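Local coordinates for protein lipase (Acinetobacter baumannii, PDB 4OPM) that probably hydrolyses the ester bonds of triacylglycerols, as a member of the alpha/beta hydrolase superfamily, at residues A[9-12]-A[13-17]. Residues are numbered along the deposited sequence; the frame is centred on the assembly and turned at random. Where two conformers were deposited one is given.
Sequences FQTI and LQQER
Phe9 and Leu13 pack one turn apart on the amphipathic N-terminal helix 9-19, which precedes the first strand of the alpha/beta hydrolase sheet. The Phe9 ring, carried over toward its own carbonyl carbon by a chi1 of -177°, receives Leu13 CG over one face, near the rim, and its CE2 lies 3.8 Å from Leu13 CD1. In the backbone, Leu13 N donates to Phe9 O at 3.0 Å, the first of four successive i to i+4 bonds across the contact, the fourth being Glu16 N to Ile12 O at 2.9 Å. This apolar side turns to helix 190-220, where Phe9 meets Ala195 and Gln196 and Ile12 meets Phe192. Leu13 CB also lies over one face of the Arg17 guanidinium, toward its rim, and a salt bridge from Arg17 NE links the helix to the loop of Asp58. The other side is looser and wetter: Thr11 OG1 and Gln14 OE1 lie 4.4 Å apart and one water joins them. On the flank beside Leu13, Gln10, bent at chi2 (-58°), sends its amide toward Arg17. There a second water accepts from both Gln10 NE2 and Arg17 NH2, 2.7 Å from each, in plane at the guanidinium edge.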
loop_
_atom_site.group_PDB
_atom_site.type_symbol
_atom_site.label_atom_id
_atom_site.label_comp_id
_atom_site.label_asym_id
_atom_site.label_seq_id
_atom_site.Cartn_x
_atom_site.Cartn_y
_atom_site.Cartn_z
ATOM N N PHE A 9 -14.554 -8.862 15.704
ATOM C CA PHE A 9 -14.096 -8.159 14.507
ATOM C C PHE A 9 -13.013 -8.970 13.784
ATOM O O PHE A 9 -12.968 -8.962 12.549
ATOM C CB PHE A 9 -13.574 -6.763 14.847
ATOM C CG PHE A 9 -13.156 -5.945 13.644
ATOM C CD1 PHE A 9 -14.088 -5.541 12.700
ATOM C CD2 PHE A 9 -11.831 -5.551 13.475
ATOM C CE1 PHE A 9 -13.707 -4.749 11.611
ATOM C CE2 PHE A 9 -11.450 -4.759 12.384
ATOM C CZ PHE A 9 -12.392 -4.371 11.455
ATOM N N GLN A 10 -12.182 -9.721 14.549
ATOM C CA GLN A 10 -11.151 -10.577 13.960
ATOM C C GLN A 10 -11.797 -11.653 13.071
ATOM O O GLN A 10 -11.267 -11.931 11.995
ATOM C CB GLN A 10 -10.282 -11.213 15.056
ATOM C CG GLN A 10 -9.328 -10.209 15.728
ATOM C CD GLN A 10 -8.392 -9.532 14.735
ATOM O OE1 GLN A 10 -8.308 -8.306 14.668
ATOM N NE2 GLN A 10 -7.703 -10.304 13.911
ATOM N N THR A 11 -12.968 -12.201 13.488
ATOM C CA THR A 11 -13.734 -13.200 12.719
ATOM C C THR A 11 -14.242 -12.547 11.421
ATOM O O THR A 11 -14.204 -13.191 10.367
ATOM C CB THR A 11 -14.878 -13.791 13.577
ATOM O OG1 THR A 11 -14.307 -14.398 14.735
ATOM C CG2 THR A 11 -15.711 -14.836 12.826
ATOM N N ILE A 12 -14.672 -11.268 11.491
ATOM C CA ILE A 12 -15.128 -10.507 10.308
ATOM C C ILE A 12 -13.967 -10.394 9.307
ATOM O O ILE A 12 -14.159 -10.689 8.132
ATOM C CB ILE A 12 -15.683 -9.102 10.690
ATOM C CG1 ILE A 12 -16.953 -9.188 11.580
ATOM C CG2 ILE A 12 -15.885 -8.186 9.454
ATOM C CD1 ILE A 12 -18.230 -9.877 10.922
ATOM N N LEU A 13 -12.764 -10.011 9.787
ATOM C CA LEU A 13 -11.584 -9.889 8.927
ATOM C C LEU A 13 -11.263 -11.231 8.275
ATOM O O LEU A 13 -10.997 -11.268 7.076
ATOM C CB LEU A 13 -10.374 -9.357 9.703
ATOM C CG LEU A 13 -10.466 -7.898 10.151
ATOM C CD1 LEU A 13 -9.276 -7.528 11.020
ATOM C CD2 LEU A 13 -10.524 -6.951 8.951
ATOM N N GLN A 14 -11.350 -12.326 9.040
ATOM C CA GLN A 14 -11.092 -13.673 8.498
ATOM C C GLN A 14 -12.048 -13.987 7.343
ATOM O O GLN A 14 -11.626 -14.496 6.297
ATOM C CB GLN A 14 -11.218 -14.741 9.600
ATOM C CG GLN A 14 -10.067 -14.659 10.600
ATOM C CD GLN A 14 -10.393 -15.295 11.933
ATOM O OE1 GLN A 14 -11.287 -16.150 12.049
ATOM N NE2 GLN A 14 -9.659 -14.885 12.971
ATOM N N GLN A 15 -13.337 -13.674 7.541
ATOM C CA GLN A 15 -14.373 -13.927 6.539
ATOM C C GLN A 15 -14.137 -13.089 5.279
ATOM O O GLN A 15 -14.318 -13.595 4.156
ATOM C CB GLN A 15 -15.757 -13.645 7.131
ATOM C CG GLN A 15 -16.173 -14.666 8.179
ATOM C CD GLN A 15 -17.609 -14.462 8.548
ATOM O OE1 GLN A 15 -18.511 -14.704 7.749
ATOM N NE2 GLN A 15 -17.852 -13.952 9.739
ATOM N N GLU A 16 -13.709 -11.816 5.451
ATOM C CA GLU A 16 -13.445 -10.944 4.300
ATOM C C GLU A 16 -12.264 -11.496 3.488
ATOM O O GLU A 16 -12.330 -11.503 2.262
ATOM C CB GLU A 16 -13.191 -9.485 4.698
ATOM C CG GLU A 16 -13.265 -8.577 3.475
ATOM C CD GLU A 16 -12.802 -7.144 3.652
ATOM O OE1 GLU A 16 -11.749 -6.929 4.294
ATOM O OE2 GLU A 16 -13.457 -6.242 3.077
ATOM N N ARG A 17 -11.193 -11.975 4.176
ATOM C CA ARG A 17 -10.037 -12.573 3.492
ATOM C C ARG A 17 -10.486 -13.812 2.693
ATOM O O ARG A 17 -10.087 -13.990 1.537
ATOM C CB ARG A 17 -8.934 -12.953 4.485
ATOM C CG ARG A 17 -8.283 -11.754 5.157
ATOM C CD ARG A 17 -7.535 -12.207 6.410
ATOM N NE ARG A 17 -7.199 -11.053 7.252
ATOM C CZ ARG A 17 -6.974 -11.114 8.557
ATOM N NH1 ARG A 17 -7.055 -12.276 9.199
ATOM N NH2 ARG A 17 -6.683 -10.015 9.237
HETATM O O HOH W 1 -5.996 -9.694 11.869
HETATM O O HOH W 2 -12.730 -16.799 14.159
#